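Local coordinates for pyoverdine biosynthesis protein PvcA (Pseudomonas aeruginosa, PDB 3E59) that makes the isonitrile group on L-tyrosine, taking the carbon from ribulose 5-phosphate, in the biosynthesis of paerucumarin, at residues L88-L93 with L139-I144. Numbering follows the deposited sequence.
Sequences LSLSFL and LMIEEI
The flat group at this crossing is the peptide joining Leu90 to Ser91, and the CD1 methyl of Ile144 rests on its outward face. It sits almost straight above the amide, 3.6 Å from Ser91 N, and the edges of the plane meet nothing from 139-144. Both segments belong to beta-alpha-beta crossovers of a Rossmann-like parallel sheet with strand order 3-2-1-4-5: helix 84-103 links strand 60-64 to strand 108-112, and helix 127-144 links 108-112 to an edge strand, 149-151. The two helices pass at 60°, their axes 10.0 Å apart over these segments, and no hydrogen bond spans them.

Ile144 reaches the neighbouring helix through its CG1 branch. CG1 lies between the backbone N and the carbonyl carbon (chi1 71°), and from there CD1 extends over the peptide, also meeting Leu90 CB at 3.9 Å. Of the Ser91 side chain it is CB that meets the methyl, 4.1 Å from Ile144 CD1.

Leu90 supplies the largest share of the contact. Its CD1 methyl points into helix 127-144 and is flanked by two consecutive residues, with Met140 SD 4.0 Å away on one side and Ile141 CG1 4.2 Å away on another. The Leu90 and Met140 side chains cross at about a right angle. Beyond the pair, Ile141 also packs on Ile149 and Val151 of strand 149-151, while Leu90 touches Phe67.

Alongside, Glu143 OE2 forms a salt bridge with Arg87 NH1 of helix 84-103, tying the same two helices together. Arg87 also touches Met140 and Ile144. Back in the apolar layer, Leu90 CD1 lies 4.2 Å from Met140 CG as well, so one methyl meets both the thioether sulfur and the methylene before it.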
ATOM      1  N   LEU A  88       0.900 -12.876   5.294  1.00 35.13           N
ATOM      2  CA  LEU A  88       0.952 -12.373   6.668  1.00 34.02           C
ATOM      3  C   LEU A  88       0.432 -10.945   6.786  1.00 33.80           C
ATOM      4  O   LEU A  88      -0.127 -10.576   7.813  1.00 35.46           O
ATOM      5  CB  LEU A  88       2.371 -12.479   7.214  1.00 33.93           C
ATOM      6  CG  LEU A  88       2.862 -13.907   7.463  1.00 35.21           C
ATOM      7  CD1 LEU A  88       4.340 -13.880   7.685  1.00 33.82           C
ATOM      8  CD2 LEU A  88       2.141 -14.527   8.669  1.00 34.68           C
ATOM      9  N   SER A  89       0.624 -10.141   5.741  1.00 32.07           N
ATOM     10  CA  SER A  89       0.084  -8.782   5.733  1.00 33.74           C
ATOM     11  C   SER A  89      -1.446  -8.784   5.712  1.00 33.31           C
ATOM     12  O   SER A  89      -2.091  -8.032   6.465  1.00 34.87           O
ATOM     13  CB  SER A  89       0.632  -7.973   4.556  1.00 33.20           C
ATOM     14  OG  SER A  89       2.036  -7.861   4.645  1.00 33.97           O
ATOM     15  N   LEU A  90      -2.027  -9.618   4.849  1.00 31.49           N
ATOM     16  CA  LEU A  90      -3.490  -9.709   4.754  1.00 32.23           C
ATOM     17  C   LEU A  90      -4.102 -10.304   6.016  1.00 33.44           C
ATOM     18  O   LEU A  90      -5.202  -9.919   6.432  1.00 35.47           O
ATOM     19  CB  LEU A  90      -3.916 -10.520   3.529  1.00 33.13           C
ATOM     20  CG  LEU A  90      -3.615  -9.904   2.151  1.00 33.59           C
ATOM     21  CD1 LEU A  90      -3.613 -10.983   1.069  1.00 29.05           C
ATOM     22  CD2 LEU A  90      -4.606  -8.772   1.844  1.00 30.88           C
ATOM     23  N   SER A  91      -3.389 -11.252   6.622  1.00 33.38           N
ATOM     24  CA  SER A  91      -3.854 -11.866   7.857  1.00 32.62           C
ATOM     25  C   SER A  91      -3.826 -10.831   8.988  1.00 35.50           C
ATOM     26  O   SER A  91      -4.755 -10.753   9.805  1.00 36.94           O
ATOM     27  CB  SER A  91      -3.005 -13.093   8.184  1.00 29.78           C
ATOM     28  OG  SER A  91      -3.444 -13.679   9.391  1.00 33.97           O
ATOM     29  N   PHE A  92      -2.772 -10.019   9.014  1.00 38.23           N
ATOM     30  CA  PHE A  92      -2.669  -8.925   9.988  1.00 39.20           C
ATOM     31  C   PHE A  92      -3.852  -7.964   9.908  1.00 38.66           C
ATOM     32  O   PHE A  92      -4.407  -7.555  10.940  1.00 37.97           O
ATOM     33  CB  PHE A  92      -1.367  -8.115   9.832  1.00 38.57           C
ATOM     34  CG  PHE A  92      -1.393  -6.830  10.612  1.00 39.30           C
ATOM     35  CD1 PHE A  92      -1.080  -6.825  11.968  1.00 40.32           C
ATOM     36  CD2 PHE A  92      -1.803  -5.641  10.009  1.00 38.89           C
ATOM     37  CE1 PHE A  92      -1.153  -5.660  12.698  1.00 41.44           C
ATOM     38  CE2 PHE A  92      -1.880  -4.461  10.733  1.00 39.04           C
ATOM     39  CZ  PHE A  92      -1.552  -4.469  12.079  1.00 41.02           C
ATOM     40  N   LEU A  93      -4.211  -7.585   8.681  1.00 37.01           N
ATOM     41  CA  LEU A  93      -5.252  -6.595   8.456  1.00 36.05           C
ATOM     42  C   LEU A  93      -6.588  -7.144   8.918  1.00 36.90           C
ATOM     43  O   LEU A  93      -7.405  -6.424   9.500  1.00 33.42           O
ATOM     44  CB  LEU A  93      -5.326  -6.209   6.976  1.00 35.81           C
ATOM     45  CG  LEU A  93      -4.191  -5.374   6.364  1.00 34.09           C
ATOM     46  CD1 LEU A  93      -4.393  -5.274   4.870  1.00 31.76           C
ATOM     47  CD2 LEU A  93      -4.126  -4.000   6.993  1.00 33.89           C
ATOM     48  N   LEU A 139      -7.799 -15.275  -3.749  1.00 42.89           N
ATOM     49  CA  LEU A 139      -7.718 -16.677  -3.376  1.00 43.10           C
ATOM     50  C   LEU A 139      -6.986 -16.805  -2.039  1.00 40.65           C
ATOM     51  O   LEU A 139      -7.354 -17.615  -1.196  1.00 37.39           O
ATOM     52  CB  LEU A 139      -7.004 -17.461  -4.486  1.00 42.95           C
ATOM     53  CG  LEU A 139      -7.404 -18.899  -4.819  1.00 46.16           C
ATOM     54  CD1 LEU A 139      -8.922 -19.133  -4.757  1.00 44.07           C
ATOM     55  CD2 LEU A 139      -6.861 -19.270  -6.195  1.00 44.13           C
ATOM     56  N   MET A 140      -5.965 -15.972  -1.851  1.00 39.30           N
ATOM     57  CA  MET A 140      -5.206 -15.940  -0.605  1.00 39.44           C
ATOM     58  C   MET A 140      -6.079 -15.458   0.558  1.00 38.84           C
ATOM     59  O   MET A 140      -5.988 -15.979   1.666  1.00 33.59           O
ATOM     60  CB  MET A 140      -3.976 -15.047  -0.762  1.00 39.38           C
ATOM     61  CG  MET A 140      -3.033 -15.066   0.420  1.00 39.06           C
ATOM     62  SD  MET A 140      -1.492 -14.203   0.052  1.00 40.04           S
ATOM     63  CE  MET A 140      -0.544 -15.534  -0.695  1.00 34.96           C
ATOM     64  N   ILE A 141      -6.925 -14.466   0.291  1.00 39.08           N
ATOM     65  CA  ILE A 141      -7.871 -13.983   1.289  1.00 39.88           C
ATOM     66  C   ILE A 141      -8.786 -15.119   1.775  1.00 40.31           C
ATOM     67  O   ILE A 141      -8.977 -15.287   2.981  1.00 39.82           O
ATOM     68  CB  ILE A 141      -8.681 -12.748   0.777  1.00 40.17           C
ATOM     69  CG1 ILE A 141      -7.753 -11.529   0.660  1.00 40.74           C
ATOM     70  CG2 ILE A 141      -9.850 -12.423   1.720  1.00 39.38           C
ATOM     71  CD1 ILE A 141      -8.349 -10.325  -0.060  1.00 40.36           C
ATOM     72  N   GLU A 142      -9.312 -15.908   0.840  1.00 41.63           N
ATOM     73  CA  GLU A 142     -10.170 -17.046   1.172  1.00 42.95           C
ATOM     74  C   GLU A 142      -9.473 -18.109   2.014  1.00 41.75           C
ATOM     75  O   GLU A 142     -10.057 -18.611   2.976  1.00 41.96           O
ATOM     76  CB  GLU A 142     -10.767 -17.694  -0.082  1.00 46.55           C
ATOM     77  CG  GLU A 142     -11.620 -16.769  -0.941  1.00 52.95           C
ATOM     78  CD  GLU A 142     -12.923 -16.363  -0.273  1.00 57.12           C
ATOM     79  OE1 GLU A 142     -13.889 -17.161  -0.329  1.00 58.92           O
ATOM     80  OE2 GLU A 142     -12.985 -15.241   0.291  1.00 57.79           O
ATOM     81  N   GLU A 143      -8.235 -18.455   1.667  1.00 40.89           N
ATOM     82  CA  GLU A 143      -7.552 -19.534   2.378  1.00 40.83           C
ATOM     83  C   GLU A 143      -6.987 -19.186   3.769  1.00 39.13           C
ATOM     84  O   GLU A 143      -6.781 -20.071   4.594  1.00 36.53           O
ATOM     85  CB  GLU A 143      -6.523 -20.220   1.492  1.00 42.13           C
ATOM     86  CG  GLU A 143      -5.220 -19.549   1.347  1.00 47.80           C
ATOM     87  CD  GLU A 143      -4.380 -20.211   0.267  1.00 50.50           C
ATOM     88  OE1 GLU A 143      -4.960 -20.782  -0.686  1.00 51.52           O
ATOM     89  OE2 GLU A 143      -3.143 -20.156   0.365  1.00 52.97           O
ATOM     90  N   ILE A 144      -6.754 -17.905   4.034  1.00 37.49           N
ATOM     91  CA  ILE A 144      -6.424 -17.502   5.392  1.00 39.24           C
ATOM     92  C   ILE A 144      -7.688 -17.416   6.238  1.00 36.26           C
ATOM     93  O   ILE A 144      -7.599 -17.415   7.458  1.00 38.66           O
ATOM     94  CB  ILE A 144      -5.585 -16.182   5.483  1.00 40.54           C
ATOM     95  CG1 ILE A 144      -6.415 -14.943   5.127  1.00 43.68           C
ATOM     96  CG2 ILE A 144      -4.309 -16.280   4.644  1.00 39.99           C
ATOM     97  CD1 ILE A 144      -5.592 -13.628   5.069  1.00 43.20           C
TER